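Local coordinates for protein-disulfide isomerase (Novosphingobium aromaticivorans, PDB 3GMF) that probably works as a thiol-disulfide oxidoreductase or isomerase of the thioredoxin superfamily, making or exchanging disulfide bonds in other proteins, at residues A[7-11]-A[78-82]; A[23-27]-A[60-64]; A[55-59]-A[156-161]. All blocks are in the same frame, centred on the assembly; numbering follows the deposited sequence. Where two conformers were deposited one is given.

Interaction 1: residues A[7-11]-A[78-82]; sequences HHLLG and RFFTL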
ATOM      1  N   HIS A   7       3.664  -4.291   7.229  1.00 26.00           N
ATOM      2  CA  HIS A   7       5.064  -4.182   6.736  1.00 28.45           C
ATOM      3  C   HIS A   7       5.358  -5.388   5.871  1.00 29.78           C
ATOM      4  O   HIS A   7       5.036  -6.523   6.254  1.00 30.11           O
ATOM      5  CB  HIS A   7       6.100  -4.233   7.868  1.00 28.12           C
ATOM      6  CG  HIS A   7       5.992  -3.152   8.900  1.00 28.86           C
ATOM      7  ND1 HIS A   7       7.046  -2.312   9.190  1.00 36.40           N
ATOM      8  CD2 HIS A   7       5.002  -2.823   9.762  1.00 36.35           C
ATOM      9  CE1 HIS A   7       6.703  -1.502  10.176  1.00 40.44           C
ATOM     10  NE2 HIS A   7       5.461  -1.777  10.527  1.00 34.00           N
ATOM     11  N   HIS A   8       5.986  -5.171   4.724  1.00 27.35           N
ATOM     12  CA  HIS A   8       6.374  -6.293   3.849  1.00 24.87           C
ATOM     13  C   HIS A   8       7.733  -6.055   3.235  1.00 27.78           C
ATOM     14  O   HIS A   8       8.004  -4.968   2.726  1.00 32.94           O
ATOM     15  CB  HIS A   8       5.349  -6.484   2.749  1.00 32.08           C
ATOM     16  CG  HIS A   8       4.115  -7.196   3.207  1.00 42.45           C
ATOM     17  ND1 HIS A   8       3.035  -6.535   3.746  1.00 37.73           N
ATOM     18  CD2 HIS A   8       3.802  -8.513   3.228  1.00 47.04           C
ATOM     19  CE1 HIS A   8       2.106  -7.411   4.078  1.00 35.39           C
ATOM     20  NE2 HIS A   8       2.542  -8.618   3.764  1.00 49.82           N
ATOM     21  N   LEU A   9       8.595  -7.070   3.266  1.00 29.24           N
ATOM     22  CA  LEU A   9       9.965  -6.869   2.819  1.00 28.43           C
ATOM     23  C   LEU A   9      10.249  -7.571   1.499  1.00 31.27           C
ATOM     24  O   LEU A   9       9.989  -8.766   1.357  1.00 33.70           O
ATOM     25  CB  LEU A   9      10.953  -7.332   3.884  1.00 28.02           C
ATOM     26  CG  LEU A   9      12.435  -7.011   3.665  1.00 33.56           C
ATOM     27  CD1 LEU A   9      12.735  -5.517   3.747  1.00 30.08           C
ATOM     28  CD2 LEU A   9      13.237  -7.771   4.714  1.00 37.88           C
ATOM     29  N   LEU A  10      10.784  -6.814   0.545  1.00 32.96           N
ATOM     30  CA  LEU A  10      11.232  -7.355  -0.743  1.00 36.56           C
ATOM     31  C   LEU A  10      12.751  -7.372  -0.750  1.00 38.09           C
ATOM     32  O   LEU A  10      13.394  -6.342  -0.525  1.00 32.66           O
ATOM     33  CB  LEU A  10      10.709  -6.515  -1.917  1.00 34.97           C
ATOM     34  CG  LEU A  10      10.967  -7.070  -3.325  1.00 37.12           C
ATOM     35  CD1 LEU A  10      10.450  -8.499  -3.458  1.00 41.56           C
ATOM     36  CD2 LEU A  10      10.360  -6.183  -4.416  1.00 41.31           C
ATOM     37  N   GLY A  11      13.325  -8.550  -0.970  1.00 32.81           N
ATOM     38  CA  GLY A  11      14.768  -8.694  -0.966  1.00 33.39           C
ATOM     39  C   GLY A  11      15.333  -9.130   0.371  1.00 40.21           C
ATOM     40  O   GLY A  11      14.592  -9.464   1.306  1.00 39.39           O
ATOM     41  N   ARG A  78       2.523 -13.707  -2.079  1.00 39.75           N
ATOM     42  CA  ARG A  78       1.531 -13.171  -3.005  0.50 39.14           C
ATOM     43  C   ARG A  78       1.339 -11.661  -2.790  1.00 39.66           C
ATOM     44  O   ARG A  78       0.873 -10.958  -3.696  1.00 39.35           O
ATOM     45  CB  ARG A  78       0.206 -13.946  -2.888  0.50 39.81           C
ATOM     46  CG  ARG A  78      -1.009 -13.302  -3.558  0.50 46.53           C
ATOM     47  CD  ARG A  78      -1.733 -14.229  -4.535  0.50 51.87           C
ATOM     48  NE  ARG A  78      -2.881 -13.570  -5.169  0.50 50.43           N
ATOM     49  CZ  ARG A  78      -2.807 -12.698  -6.176  0.50 51.80           C
ATOM     50  NH1 ARG A  78      -1.632 -12.343  -6.688  0.50 52.19           N
ATOM     51  NH2 ARG A  78      -3.917 -12.167  -6.672  0.50 46.21           N
ATOM     52  N   PHE A  79       1.717 -11.158  -1.607  1.00 36.55           N
ATOM     53  CA  PHE A  79       1.560  -9.706  -1.302  1.00 33.21           C
ATOM     54  C   PHE A  79       2.006  -8.809  -2.423  1.00 31.60           C
ATOM     55  O   PHE A  79       1.243  -7.939  -2.859  1.00 33.15           O
ATOM     56  CB  PHE A  79       2.312  -9.264  -0.030  1.00 33.99           C
ATOM     57  CG  PHE A  79       2.263  -7.761   0.198  1.00 29.92           C
ATOM     58  CD1 PHE A  79       1.125  -7.170   0.751  1.00 30.61           C
ATOM     59  CD2 PHE A  79       3.334  -6.937  -0.184  1.00 26.66           C
ATOM     60  CE1 PHE A  79       1.058  -5.779   0.942  1.00 28.54           C
ATOM     61  CE2 PHE A  79       3.274  -5.539   0.006  1.00 27.12           C
ATOM     62  CZ  PHE A  79       2.131  -4.975   0.563  1.00 28.70           C
ATOM     63  N   PHE A  80       3.258  -8.979  -2.853  1.00 31.14           N
ATOM     64  CA  PHE A  80       3.870  -8.000  -3.749  1.00 31.58           C
ATOM     65  C   PHE A  80       3.218  -7.938  -5.115  1.00 32.21           C
ATOM     66  O   PHE A  80       3.069  -6.845  -5.662  1.00 36.31           O
ATOM     67  CB  PHE A  80       5.395  -8.162  -3.820  1.00 32.78           C
ATOM     68  CG  PHE A  80       6.109  -7.493  -2.687  1.00 33.26           C
ATOM     69  CD1 PHE A  80       6.379  -6.126  -2.739  1.00 39.11           C
ATOM     70  CD2 PHE A  80       6.478  -8.209  -1.551  1.00 30.81           C
ATOM     71  CE1 PHE A  80       7.019  -5.490  -1.690  1.00 36.68           C
ATOM     72  CE2 PHE A  80       7.128  -7.564  -0.478  1.00 34.73           C
ATOM     73  CZ  PHE A  80       7.390  -6.207  -0.557  1.00 39.60           C
ATOM     74  N   THR A  81       2.801  -9.091  -5.652  1.00 34.35           N
ATOM     75  CA  THR A  81       2.073  -9.100  -6.923  0.50 35.28           C
ATOM     76  C   THR A  81       0.729  -8.386  -6.793  1.00 34.12           C
ATOM     77  O   THR A  81       0.356  -7.600  -7.653  1.00 31.18           O
ATOM     78  CB  THR A  81       1.870 -10.517  -7.515  0.50 38.41           C
ATOM     79  OG1 THR A  81       1.560 -11.453  -6.474  0.50 35.95           O
ATOM     80  CG2 THR A  81       3.124 -10.958  -8.240  0.50 38.11           C
ATOM     81  N   LEU A  82       0.030  -8.639  -5.697  1.00 33.79           N
ATOM     82  CA  LEU A  82      -1.282  -8.046  -5.466  1.00 29.12           C
ATOM     83  C   LEU A  82      -1.211  -6.535  -5.167  1.00 25.96           C
ATOM     84  O   LEU A  82      -1.996  -5.748  -5.725  1.00 27.04           O
ATOM     85  CB  LEU A  82      -1.982  -8.793  -4.338  1.00 32.35           C
ATOM     86  CG  LEU A  82      -3.506  -8.639  -4.263  1.00 37.18           C
ATOM     87  CD1 LEU A  82      -4.172  -8.796  -5.647  1.00 38.18           C
ATOM     88  CD2 LEU A  82      -4.047  -9.637  -3.265  1.00 36.31           C
TER
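The imidazole of His8 lies flat on the phenyl ring of Phe79. Their planes are only 1° from parallel and the centroids 3.6 Å apart, so this is a face-to-face stack with little offset: His8 ND1 sits over the middle of the phenyl ring and Phe79 CG over the middle of the imidazole. His8 CB adds a CH-pi contact to the same phenyl face. Beside this pair, Leu10 CB rests over one face of the Phe80 ring, 3.6 Å from Phe80 CZ, while the opposite face of that ring covers Phe79 CD2. The backbone of the strand also takes part, His8 O meeting the rim of the Phe80 ring near its plane, 3.6 Å from CZ. In this thioredoxin-like fold, strand 7-10 is an outer strand of the central sheet, and helix 76-88 crosses it almost at a right angle (95°), with the segment axes 9.6 Å apart. Phe79 holds its ring out toward the strand with CG anti to the backbone N (chi1 174°). Farther out, His83 packs against Phe79, Asn72 touches His8, and Val55 of the neighbouring strand lies against Phe80. A backbone hydrogen bond pairs Leu10 with Ile53 in the sheet.

Interaction 2: residues A[23-27]-A[60-64]; sequences VSYTC and RDPID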
ATOM      1  N   VAL A  23       3.172   4.092   1.783  1.00 22.35           N
ATOM      2  CA  VAL A  23       2.346   4.262   0.573  1.00 17.76           C
ATOM      3  C   VAL A  23       0.872   3.992   0.881  1.00 19.66           C
ATOM      4  O   VAL A  23       0.539   3.285   1.831  1.00 18.07           O
ATOM      5  CB  VAL A  23       2.808   3.370  -0.621  1.00 18.99           C
ATOM      6  CG1 VAL A  23       4.281   3.710  -1.031  1.00 23.30           C
ATOM      7  CG2 VAL A  23       2.646   1.876  -0.285  1.00 22.77           C
ATOM      8  N   SER A  24       0.006   4.533   0.024  1.00 19.32           N
ATOM      9  CA  SER A  24      -1.434   4.459   0.231  1.00 19.47           C
ATOM     10  C   SER A  24      -2.105   4.057  -1.073  1.00 19.75           C
ATOM     11  O   SER A  24      -1.770   4.618  -2.114  1.00 19.79           O
ATOM     12  CB  SER A  24      -1.943   5.833   0.641  1.00 20.65           C
ATOM     13  OG  SER A  24      -3.352   5.938   0.448  1.00 21.33           O
ATOM     14  N   TYR A  25      -3.060   3.121  -1.002  1.00 18.79           N
ATOM     15  CA  TYR A  25      -3.742   2.611  -2.235  1.00 21.36           C
ATOM     16  C   TYR A  25      -4.622   3.627  -2.944  1.00 20.26           C
ATOM     17  O   TYR A  25      -4.951   3.445  -4.119  1.00 21.17           O
ATOM     18  CB  TYR A  25      -4.546   1.332  -1.957  1.00 20.30           C
ATOM     19  CG  TYR A  25      -3.667   0.177  -1.536  1.00 24.55           C
ATOM     20  CD1 TYR A  25      -2.812  -0.436  -2.467  1.00 25.49           C
ATOM     21  CD2 TYR A  25      -3.679  -0.304  -0.221  1.00 23.15           C
ATOM     22  CE1 TYR A  25      -1.986  -1.488  -2.101  1.00 23.75           C
ATOM     23  CE2 TYR A  25      -2.829  -1.390   0.169  1.00 20.87           C
ATOM     24  CZ  TYR A  25      -1.994  -1.962  -0.791  1.00 23.32           C
ATOM     25  OH  TYR A  25      -1.172  -3.004  -0.426  1.00 26.98           O
ATOM     26  N   THR A  26      -5.027   4.679  -2.231  1.00 22.48           N
ATOM     27  CA  THR A  26      -5.943   5.686  -2.815  1.00 21.23           C
ATOM     28  C   THR A  26      -5.221   6.942  -3.294  1.00 19.71           C
ATOM     29  O   THR A  26      -5.855   7.922  -3.707  1.00 24.27           O
ATOM     30  CB  THR A  26      -7.061   6.077  -1.835  1.00 24.37           C
ATOM     31  OG1 THR A  26      -6.482   6.535  -0.591  1.00 21.90           O
ATOM     32  CG2 THR A  26      -7.988   4.888  -1.591  1.00 23.94           C
ATOM     33  N   CYS A  27      -3.890   6.918  -3.219  1.00 23.73           N
ATOM     34  CA  CYS A  27      -3.068   8.086  -3.551  1.00 22.09           C
ATOM     35  C   CYS A  27      -2.575   7.999  -4.997  1.00 23.84           C
ATOM     36  O   CYS A  27      -1.938   7.014  -5.386  1.00 21.88           O
ATOM     37  CB  CYS A  27      -1.879   8.167  -2.569  1.00 22.76           C
ATOM     38  SG  CYS A  27      -0.608   9.363  -3.035  1.00 23.25           S
ATOM     39  N   ARG A  60      -4.894   5.766   4.794  1.00 19.08           N
ATOM     40  CA  ARG A  60      -5.337   7.170   4.930  1.00 19.75           C
ATOM     41  C   ARG A  60      -6.844   7.356   5.089  1.00 23.06           C
ATOM     42  O   ARG A  60      -7.300   8.431   5.539  1.00 22.40           O
ATOM     43  CB  ARG A  60      -4.891   8.006   3.719  1.00 20.75           C
ATOM     44  CG  ARG A  60      -3.353   8.039   3.478  1.00 19.05           C
ATOM     45  CD  ARG A  60      -3.013   8.982   2.345  1.00 22.62           C
ATOM     46  NE  ARG A  60      -3.777   8.617   1.143  1.00 21.73           N
ATOM     47  CZ  ARG A  60      -4.192   9.484   0.230  1.00 27.54           C
ATOM     48  NH1 ARG A  60      -3.913  10.775   0.373  1.00 24.73           N
ATOM     49  NH2 ARG A  60      -4.913   9.058  -0.817  1.00 25.45           N
ATOM     50  N   ASP A  61      -7.601   6.342   4.654  1.00 22.70           N
ATOM     51  CA  ASP A  61      -9.078   6.443   4.512  1.00 18.67           C
ATOM     52  C   ASP A  61      -9.660   5.009   4.441  1.00 20.57           C
ATOM     53  O   ASP A  61      -8.914   4.037   4.307  1.00 19.73           O
ATOM     54  CB  ASP A  61      -9.451   7.330   3.293  1.00 20.26           C
ATOM     55  CG  ASP A  61      -8.986   6.733   1.968  1.00 21.28           C
ATOM     56  OD1 ASP A  61      -9.473   5.641   1.636  1.00 21.50           O
ATOM     57  OD2 ASP A  61      -8.132   7.354   1.288  1.00 22.40           O
ATOM     58  N   PRO A  62     -10.993   4.861   4.605  1.00 19.76           N
ATOM     59  CA  PRO A  62     -11.550   3.513   4.673  1.00 20.80           C
ATOM     60  C   PRO A  62     -11.507   2.748   3.336  1.00 20.62           C
ATOM     61  O   PRO A  62     -11.618   1.528   3.353  1.00 21.93           O
ATOM     62  CB  PRO A  62     -13.007   3.742   5.127  1.00 22.92           C
ATOM     63  CG  PRO A  62     -13.041   5.143   5.617  1.00 31.44           C
ATOM     64  CD  PRO A  62     -12.022   5.894   4.822  1.00 26.32           C
ATOM     65  N   ILE A  63     -11.396   3.462   2.213  1.00 18.96           N
ATOM     66  CA  ILE A  63     -11.248   2.788   0.897  1.00 19.77           C
ATOM     67  C   ILE A  63      -9.862   2.116   0.808  1.00 21.74           C
ATOM     68  O   ILE A  63      -9.735   0.922   0.480  1.00 22.46           O
ATOM     69  CB  ILE A  63     -11.459   3.768  -0.251  1.00 22.12           C
ATOM     70  CG1 ILE A  63     -12.872   4.351  -0.176  1.00 24.23           C
ATOM     71  CG2 ILE A  63     -11.352   3.052  -1.635  1.00 20.82           C
ATOM     72  CD1 ILE A  63     -12.986   5.651  -0.956  1.00 27.86           C
ATOM     73  N   ASP A  64      -8.842   2.905   1.123  1.00 21.29           N
ATOM     74  CA  ASP A  64      -7.460   2.429   1.366  1.00 18.43           C
ATOM     75  C   ASP A  64      -7.439   1.227   2.323  1.00 19.96           C
ATOM     76  O   ASP A  64      -6.833   0.192   2.020  1.00 19.70           O
ATOM     77  CB  ASP A  64      -6.670   3.599   1.968  1.00 19.90           C
ATOM     78  CG  ASP A  64      -5.158   3.452   1.817  1.00 21.60           C
ATOM     79  OD1 ASP A  64      -4.660   2.436   1.270  1.00 21.39           O
ATOM     80  OD2 ASP A  64      -4.461   4.395   2.263  1.00 23.98           O
TER
HETATM   81  O   HOH W   1      -2.238   1.893   2.486  1.00 24.05           O
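Ser24 to Cys27 form a type I beta turn that brings the CA of Tyr25 to 5.2 Å from the CA of Asp64, in the first turn of helix 62-73. The Asp64 carboxylate binds the turn with both oxygens. Ser24 OG donates to Asp64 OD2 at 2.6 Å, and Tyr25 N donates to Asp64 OD1 at 2.9 Å; both donors stand well out of the carboxylate plane. From the face opposite Ser24 OG, Arg60 N reaches Asp64 OD2, so this oxygen is gripped by two donors. A water lies within hydrogen-bonding distance of both Asp64 OD1 and Val23 O. This turn follows strand 17-23 and leads into helix 28-46, at whose start Cys27, the N-cap, and Cys30 make up a CxxC pattern of the thioredoxin type, probably the redox site. Arg60 bends at chi3 (-54°) and spans the turn, its NE donating to Ser24 OG at 2.8 Å and its NH2 to Thr26 OG1 at 3.0 Å. Cys27 CB lies over one face of the guanidinium, 3.6 Å from Arg60 NH2. Thr26 OG1 in turn donates a hydrogen bond to Asp61 OD2, 2.6 Å away on the syn side. The other oxygen, Asp61 OD1, caps helix 62-73 by accepting from Asp64 N in a nearly straight bond (170°). Thr26 CG2 packs on Ile63 CG2. The Tyr25 hydroxyl points elsewhere, hydrogen-bonded to His83 and Thr71.

Interaction 3: residues A[55-59]-A[156-161]; sequences VRNFV and ETDEAI
Val59 and Thr157 make the hydrogen bond that ties strand 51-57, in the central sheet of the thioredoxin-like fold, to helix 147-164, which packs across it at 106° between the segment directions. Val59 N donates to Thr157 OG1 at 3.0 Å in a nearly straight bond (168°). The hydroxyl is also bonded to Leu153 O, one turn back in its own helix, so it links the helix backbone to the chain leaving the strand. Glu156 makes a second polar approach: its chain bends at chi2 and sets the carboxylate against the backbone of Asn57. Glu156 OE1 comes within 2.6 Å of Asn57 O; two oxygens this close suggest that the acid probably carries a proton. The amide of Asn57 turns elsewhere, its OD1 bonded to Asn72.

Among charged groups, Arg56 is extended from CG to NE and reaches across toward the helix, where its NH1 forms a long salt bridge of 3.7 Å with Glu159 OE1. The guanidinium and carboxylate planes are turned 59° from each other. The stronger partner of Arg56 is Glu54, which its NE meets.

The apolar part gathers around Phe58. Turned beside its own carbonyl carbon, the Phe58 ring swings toward the helix and fits among Thr157, Ala160 and Ile161. Thr157 CG2 stands over one face of the ring, 4.3 Å from its centroid, a CH-pi contact. Val166 and Thr169 adjoin the same side chain, which lies near the CxxC residues without touching them. Ala160 CB approaches the ring in its plane, 3.7 Å from Phe58 CD1, and Ile161 CG1 lies 3.7 Å from Phe58 CE1.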
ATOM      1  N   VAL A  55       7.822  -2.230   2.359  1.00 25.12           N
ATOM      2  CA  VAL A  55       6.597  -1.512   2.006  1.00 22.96           C
ATOM      3  C   VAL A  55       5.729  -1.447   3.236  1.00 23.57           C
ATOM      4  O   VAL A  55       5.426  -2.469   3.849  1.00 26.33           O
ATOM      5  CB  VAL A  55       5.868  -2.199   0.835  1.00 24.20           C
ATOM      6  CG1 VAL A  55       4.481  -1.588   0.605  1.00 27.36           C
ATOM      7  CG2 VAL A  55       6.722  -2.091  -0.416  1.00 26.24           C
ATOM      8  N   ARG A  56       5.386  -0.227   3.620  1.00 22.60           N
ATOM      9  CA  ARG A  56       4.451  -0.051   4.715  0.50 21.23           C
ATOM     10  C   ARG A  56       3.147   0.535   4.204  1.00 26.35           C
ATOM     11  O   ARG A  56       3.120   1.517   3.439  1.00 25.32           O
ATOM     12  CB  ARG A  56       5.034   0.790   5.840  0.50 16.35           C
ATOM     13  CG  ARG A  56       6.278   0.189   6.485  0.50 16.37           C
ATOM     14  CD  ARG A  56       6.805   1.152   7.509  0.50 14.81           C
ATOM     15  NE  ARG A  56       8.075   0.718   8.075  0.50 22.67           N
ATOM     16  CZ  ARG A  56       8.661   1.294   9.117  0.50 32.60           C
ATOM     17  NH1 ARG A  56       8.082   2.320   9.734  0.50 31.34           N
ATOM     18  NH2 ARG A  56       9.821   0.836   9.547  0.50 14.42           N
ATOM     19  N   ASN A  57       2.057  -0.112   4.610  1.00 21.82           N
ATOM     20  CA  ASN A  57       0.724   0.363   4.254  1.00 22.75           C
ATOM     21  C   ASN A  57       0.361   1.526   5.157  1.00 21.63           C
ATOM     22  O   ASN A  57       0.023   1.356   6.334  1.00 25.84           O
ATOM     23  CB  ASN A  57      -0.309  -0.754   4.367  1.00 21.56           C
ATOM     24  CG  ASN A  57      -0.010  -1.911   3.446  1.00 23.68           C
ATOM     25  OD1 ASN A  57       0.247  -3.030   3.892  1.00 27.01           O
ATOM     26  ND2 ASN A  57      -0.042  -1.653   2.164  1.00 25.07           N
ATOM     27  N   PHE A  58       0.446   2.719   4.591  1.00 18.31           N
ATOM     28  CA  PHE A  58       0.082   3.925   5.315  1.00 19.20           C
ATOM     29  C   PHE A  58      -1.380   4.179   4.957  1.00 20.45           C
ATOM     30  O   PHE A  58      -1.681   4.738   3.895  1.00 21.83           O
ATOM     31  CB  PHE A  58       0.960   5.081   4.860  1.00 19.92           C
ATOM     32  CG  PHE A  58       0.757   6.336   5.650  1.00 22.00           C
ATOM     33  CD1 PHE A  58       1.327   6.477   6.904  1.00 24.98           C
ATOM     34  CD2 PHE A  58      -0.026   7.376   5.134  1.00 23.99           C
ATOM     35  CE1 PHE A  58       1.130   7.644   7.643  1.00 25.05           C
ATOM     36  CE2 PHE A  58      -0.225   8.556   5.853  1.00 21.06           C
ATOM     37  CZ  PHE A  58       0.352   8.691   7.103  1.00 22.57           C
ATOM     38  N   VAL A  59      -2.283   3.783   5.860  1.00 17.53           N
ATOM     39  CA  VAL A  59      -3.709   3.752   5.510  1.00 18.52           C
ATOM     40  C   VAL A  59      -4.373   5.091   5.820  1.00 21.52           C
ATOM     41  O   VAL A  59      -4.415   5.496   6.987  1.00 20.70           O
ATOM     42  CB  VAL A  59      -4.418   2.623   6.276  1.00 21.28           C
ATOM     43  CG1 VAL A  59      -5.922   2.667   5.984  1.00 21.71           C
ATOM     44  CG2 VAL A  59      -3.824   1.243   5.904  1.00 17.14           C
ATOM     45  N   GLU A 156      -0.250   0.468  12.953  1.00 20.43           N
ATOM     46  CA  GLU A 156       0.965   0.628  12.151  1.00 19.76           C
ATOM     47  C   GLU A 156       1.001   2.033  11.508  1.00 22.16           C
ATOM     48  O   GLU A 156       2.040   2.704  11.466  1.00 19.74           O
ATOM     49  CB  GLU A 156       0.989  -0.504  11.109  1.00 22.65           C
ATOM     50  CG  GLU A 156       2.147  -0.464  10.158  1.00 30.49           C
ATOM     51  CD  GLU A 156       1.753   0.217   8.875  1.00 26.88           C
ATOM     52  OE1 GLU A 156       0.668  -0.108   8.322  1.00 30.60           O
ATOM     53  OE2 GLU A 156       2.526   1.084   8.431  1.00 34.56           O
ATOM     54  N   THR A 157      -0.148   2.472  11.012  1.00 18.80           N
ATOM     55  CA  THR A 157      -0.289   3.779  10.394  1.00 18.48           C
ATOM     56  C   THR A 157      -0.066   4.868  11.447  1.00 21.80           C
ATOM     57  O   THR A 157       0.636   5.871  11.196  1.00 21.83           O
ATOM     58  CB  THR A 157      -1.694   3.927   9.743  1.00 17.99           C
ATOM     59  OG1 THR A 157      -1.800   2.960   8.687  1.00 20.75           O
ATOM     60  CG2 THR A 157      -1.900   5.351   9.168  1.00 21.10           C
ATOM     61  N   ASP A 158      -0.645   4.662  12.627  1.00 19.93           N
ATOM     62  CA  ASP A 158      -0.492   5.628  13.718  1.00 17.22           C
ATOM     63  C   ASP A 158       0.999   5.737  14.105  1.00 20.23           C
ATOM     64  O   ASP A 158       1.453   6.843  14.431  1.00 23.90           O
ATOM     65  CB  ASP A 158      -1.318   5.216  14.938  1.00 19.64           C
ATOM     66  CG  ASP A 158      -2.826   5.433  14.751  1.00 17.93           C
ATOM     67  OD1 ASP A 158      -3.256   6.105  13.770  1.00 22.35           O
ATOM     68  OD2 ASP A 158      -3.574   4.908  15.605  1.00 20.61           O
ATOM     69  N   GLU A 159       1.733   4.622  14.062  1.00 21.78           N
ATOM     70  CA  GLU A 159       3.205   4.613  14.353  1.00 21.72           C
ATOM     71  C   GLU A 159       3.965   5.510  13.383  1.00 24.05           C
ATOM     72  O   GLU A 159       4.853   6.273  13.789  1.00 24.71           O
ATOM     73  CB  GLU A 159       3.781   3.185  14.317  1.00 22.56           C
ATOM     74  CG  GLU A 159       5.237   3.043  14.871  1.00 29.21           C
ATOM     75  CD  GLU A 159       6.366   3.253  13.848  1.00 46.76           C
ATOM     76  OE1 GLU A 159       6.107   3.413  12.636  1.00 44.95           O
ATOM     77  OE2 GLU A 159       7.545   3.260  14.269  1.00 53.05           O
ATOM     78  N   ALA A 160       3.618   5.409  12.097  1.00 22.80           N
ATOM     79  CA  ALA A 160       4.195   6.275  11.064  1.00 23.16           C
ATOM     80  C   ALA A 160       3.907   7.763  11.320  1.00 22.92           C
ATOM     81  O   ALA A 160       4.809   8.613  11.219  1.00 26.04           O
ATOM     82  CB  ALA A 160       3.681   5.858   9.692  1.00 22.69           C
ATOM     83  N   ILE A 161       2.653   8.072  11.641  1.00 20.36           N
ATOM     84  CA  ILE A 161       2.220   9.436  11.911  1.00 20.90           C
ATOM     85  C   ILE A 161       2.941   9.962  13.163  1.00 23.41           C
ATOM     86  O   ILE A 161       3.517  11.048  13.137  1.00 23.63           O
ATOM     87  CB  ILE A 161       0.685   9.497  12.092  1.00 22.68           C
ATOM     88  CG1 ILE A 161      -0.012   9.231  10.748  1.00 20.22           C
ATOM     89  CG2 ILE A 161       0.251  10.844  12.687  1.00 21.88           C
ATOM     90  CD1 ILE A 161      -1.538   9.188  10.875  1.00 23.79           C
TER

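From the N terminus, strand 7-10 comes first, and interaction 1 closes a long loop when helix 76-88 packs against it. Inside that loop lies interaction 2, which joins the turn after strand 17-23 to the start of helix 62-73. Interaction 3 begins on strand 51-57, within both loops, and closes far beyond them on helix 147-164, so it crosses the other two. The sheet unites all three: His8 O lies 2.8 Å from Val55 N, and Val23 O lies 2.8 Å from Phe58 N, both probable hydrogen bonds. Interactions 1 and 2 also touch directly, Phe79 CE1 lying 3.8 Å from Tyr25 OH.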